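Long-range contact in autophagy-related protein 9 (PDB 7D0I), which scrambles phospholipids between the two membrane leaflets as a homotrimer and supplies membrane for the growing autophagosome: residues S453-T458 and Y600-V605. The protein carries 1 engineered substitution. Residues are numbered along the deposited sequence; the frame is centred on the assembly and turned at random.
Sequences STRRYT and YSYRIV
R456 and S601 form the hydrogen-bonded pair at the middle of a short antiparallel ladder between strands 455-457 and 600-602, flanked by the non-hydrogen-bonded pairs R455-Y602 and Y457-Y600. R456 N donates to S601 O at 2.9 Å, the return bond from S601 N to R456 O is weak, and R603 N, at the start of helix 603-624, reaches T454 O at 2.9 Å. The N-to-C directions of these short strands lie 135° apart, well off strict antiparallel. R455 threads between two tyrosines. Its CB sits over one face of the Y600 ring, 3.8 Å from the centroid, a CH-pi contact. A bend at chi3 (86°) turns the guanidinium back toward the 600-602 backbone, where NE donates to Y600 O at 3.2 Å from above the carbonyl plane. The same bend brings CZ over the face of the Y602 ring, 4.4 Å from its centroid, as a cation-pi pair. Cut back to an alanine, R455 would lose its guanidinium, which would probably leave Y600 O without a side-chain donor and the Y602 face without its cation. Y457 and Y600 meet obliquely, Y600 CD1 lying 3.7 Å from Y457 CE1; their hydroxyls are hydrogen-bonded to S482 and S487, respectively. On the face carrying R456 and S601, the R456 and R603 side chains run alongside each other, and T454 CG2 covers one face of each guanidinium. E559 of the second subunit forms a salt bridge with R603, which probably eases the proximity of the two cations. The arrangement is a two-stranded antiparallel ribbon joining helices 591-599 and 603-624 to the chain beyond helix 427-447, beside a subunit interface of the Atg9 trimer.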
loop_
_atom_site.group_PDB
_atom_site.type_symbol
_atom_site.label_atom_id
_atom_site.label_comp_id
_atom_site.label_asym_id
_atom_site.label_seq_id
_atom_site.Cartn_x
_atom_site.Cartn_y
_atom_site.Cartn_z
ATOM N N SER A 453 42.962 -11.391 -5.262
ATOM C CA SER A 453 41.977 -11.388 -4.193
ATOM C C SER A 453 40.556 -11.564 -4.704
ATOM O O SER A 453 39.606 -11.217 -3.994
ATOM C CB SER A 453 42.078 -10.093 -3.388
ATOM O OG SER A 453 40.963 -9.952 -2.526
ATOM N N THR A 454 40.381 -12.073 -5.920
ATOM C CA THR A 454 39.046 -12.345 -6.423
ATOM C C THR A 454 38.449 -13.504 -5.646
ATOM O O THR A 454 38.979 -14.618 -5.678
ATOM C CB THR A 454 39.086 -12.665 -7.910
ATOM O OG1 THR A 454 39.337 -11.463 -8.648
ATOM C CG2 THR A 454 37.770 -13.250 -8.353
ATOM N N ARG A 455 37.359 -13.245 -4.942
ATOM C CA ARG A 455 36.729 -14.250 -4.108
ATOM C C ARG A 455 35.514 -14.838 -4.807
ATOM O O ARG A 455 34.802 -14.154 -5.544
ATOM C CB ARG A 455 36.329 -13.658 -2.762
ATOM C CG ARG A 455 37.496 -13.123 -1.968
ATOM C CD ARG A 455 37.037 -12.347 -0.755
ATOM N NE ARG A 455 36.796 -13.207 0.393
ATOM C CZ ARG A 455 37.655 -13.359 1.390
ATOM N NH1 ARG A 455 38.798 -12.700 1.372
ATOM N NH2 ARG A 455 37.372 -14.157 2.403
ATOM N N ARG A 456 35.300 -16.128 -4.574
ATOM C CA ARG A 456 34.188 -16.875 -5.130
ATOM C C ARG A 456 33.676 -17.826 -4.062
ATOM O O ARG A 456 34.369 -18.113 -3.086
ATOM C CB ARG A 456 34.608 -17.652 -6.378
ATOM C CG ARG A 456 35.019 -16.793 -7.548
ATOM C CD ARG A 456 33.820 -16.321 -8.326
ATOM N NE ARG A 456 34.175 -15.390 -9.388
ATOM C CZ ARG A 456 34.146 -14.067 -9.261
ATOM N NH1 ARG A 456 33.774 -13.517 -8.117
ATOM N NH2 ARG A 456 34.485 -13.298 -10.282
ATOM N N TYR A 457 32.455 -18.313 -4.245
ATOM C CA TYR A 457 31.903 -19.286 -3.318
ATOM C C TYR A 457 32.511 -20.653 -3.570
ATOM O O TYR A 457 32.672 -21.073 -4.717
ATOM C CB TYR A 457 30.385 -19.370 -3.452
ATOM C CG TYR A 457 29.652 -18.102 -3.114
ATOM C CD1 TYR A 457 29.541 -17.665 -1.809
ATOM C CD2 TYR A 457 29.047 -17.356 -4.096
ATOM C CE1 TYR A 457 28.870 -16.514 -1.505
ATOM C CE2 TYR A 457 28.370 -16.206 -3.797
ATOM C CZ TYR A 457 28.286 -15.792 -2.504
ATOM O OH TYR A 457 27.609 -14.643 -2.213
ATOM N N THR A 458 32.850 -21.351 -2.495
ATOM C CA THR A 458 33.379 -22.692 -2.624
ATOM C C THR A 458 32.302 -23.626 -3.168
ATOM O O THR A 458 31.112 -23.363 -3.013
ATOM C CB THR A 458 33.877 -23.203 -1.282
ATOM O OG1 THR A 458 32.775 -23.330 -0.384
ATOM C CG2 THR A 458 34.866 -22.241 -0.698
ATOM N N TYR A 600 32.905 -18.051 1.404
ATOM C CA TYR A 600 33.221 -17.147 0.300
ATOM C C TYR A 600 34.729 -16.950 0.296
ATOM O O TYR A 600 35.234 -16.001 0.894
ATOM C CB TYR A 600 32.470 -15.857 0.503
ATOM C CG TYR A 600 32.690 -14.747 -0.484
ATOM C CD1 TYR A 600 32.146 -14.801 -1.746
ATOM C CD2 TYR A 600 33.366 -13.607 -0.121
ATOM C CE1 TYR A 600 32.315 -13.777 -2.630
ATOM C CE2 TYR A 600 33.539 -12.581 -0.998
ATOM C CZ TYR A 600 33.013 -12.670 -2.251
ATOM O OH TYR A 600 33.189 -11.640 -3.135
ATOM N N SER A 601 35.447 -17.838 -0.378
ATOM C CA SER A 601 36.891 -17.928 -0.240
ATOM C C SER A 601 37.585 -17.238 -1.402
ATOM O O SER A 601 36.954 -16.668 -2.287
ATOM C CB SER A 601 37.329 -19.387 -0.152
ATOM O OG SER A 601 36.838 -20.003 1.021
ATOM N N TYR A 602 38.911 -17.287 -1.392
ATOM C CA TYR A 602 39.691 -16.813 -2.520
ATOM C C TYR A 602 39.649 -17.834 -3.643
ATOM O O TYR A 602 39.556 -19.038 -3.406
ATOM C CB TYR A 602 41.142 -16.567 -2.118
ATOM C CG TYR A 602 41.343 -15.414 -1.173
ATOM C CD1 TYR A 602 41.231 -14.111 -1.612
ATOM C CD2 TYR A 602 41.672 -15.634 0.153
ATOM C CE1 TYR A 602 41.419 -13.060 -0.758
ATOM C CE2 TYR A 602 41.862 -14.588 1.016
ATOM C CZ TYR A 602 41.735 -13.303 0.555
ATOM O OH TYR A 602 41.924 -12.250 1.413
ATOM N N ARG A 603 39.729 -17.349 -4.877
ATOM C CA ARG A 603 39.674 -18.264 -6.006
ATOM C C ARG A 603 40.892 -19.176 -6.051
ATOM O O ARG A 603 40.783 -20.338 -6.455
ATOM C CB ARG A 603 39.539 -17.480 -7.305
ATOM C CG ARG A 603 39.538 -18.341 -8.538
ATOM C CD ARG A 603 39.582 -17.493 -9.781
ATOM N NE ARG A 603 38.295 -16.881 -10.074
ATOM C CZ ARG A 603 38.097 -16.000 -11.045
ATOM N NH1 ARG A 603 39.110 -15.619 -11.810
ATOM N NH2 ARG A 603 36.892 -15.491 -11.248
ATOM N N ILE A 604 42.052 -18.685 -5.621
ATOM C CA ILE A 604 43.252 -19.514 -5.638
ATOM C C ILE A 604 43.165 -20.601 -4.575
ATOM O O ILE A 604 43.610 -21.734 -4.788
ATOM C CB ILE A 604 44.503 -18.634 -5.465
ATOM C CG1 ILE A 604 45.760 -19.495 -5.439
ATOM C CG2 ILE A 604 44.399 -17.787 -4.217
ATOM C CD1 ILE A 604 46.015 -20.224 -6.735
ATOM N N VAL A 605 42.579 -20.284 -3.421
ATOM C CA VAL A 605 42.342 -21.306 -2.409
ATOM C C VAL A 605 41.352 -22.336 -2.929
ATOM O O VAL A 605 41.497 -23.542 -2.681
ATOM C CB VAL A 605 41.853 -20.658 -1.105
ATOM C CG1 VAL A 605 41.527 -21.719 -0.091
ATOM C CG2 VAL A 605 42.901 -19.724 -0.569
#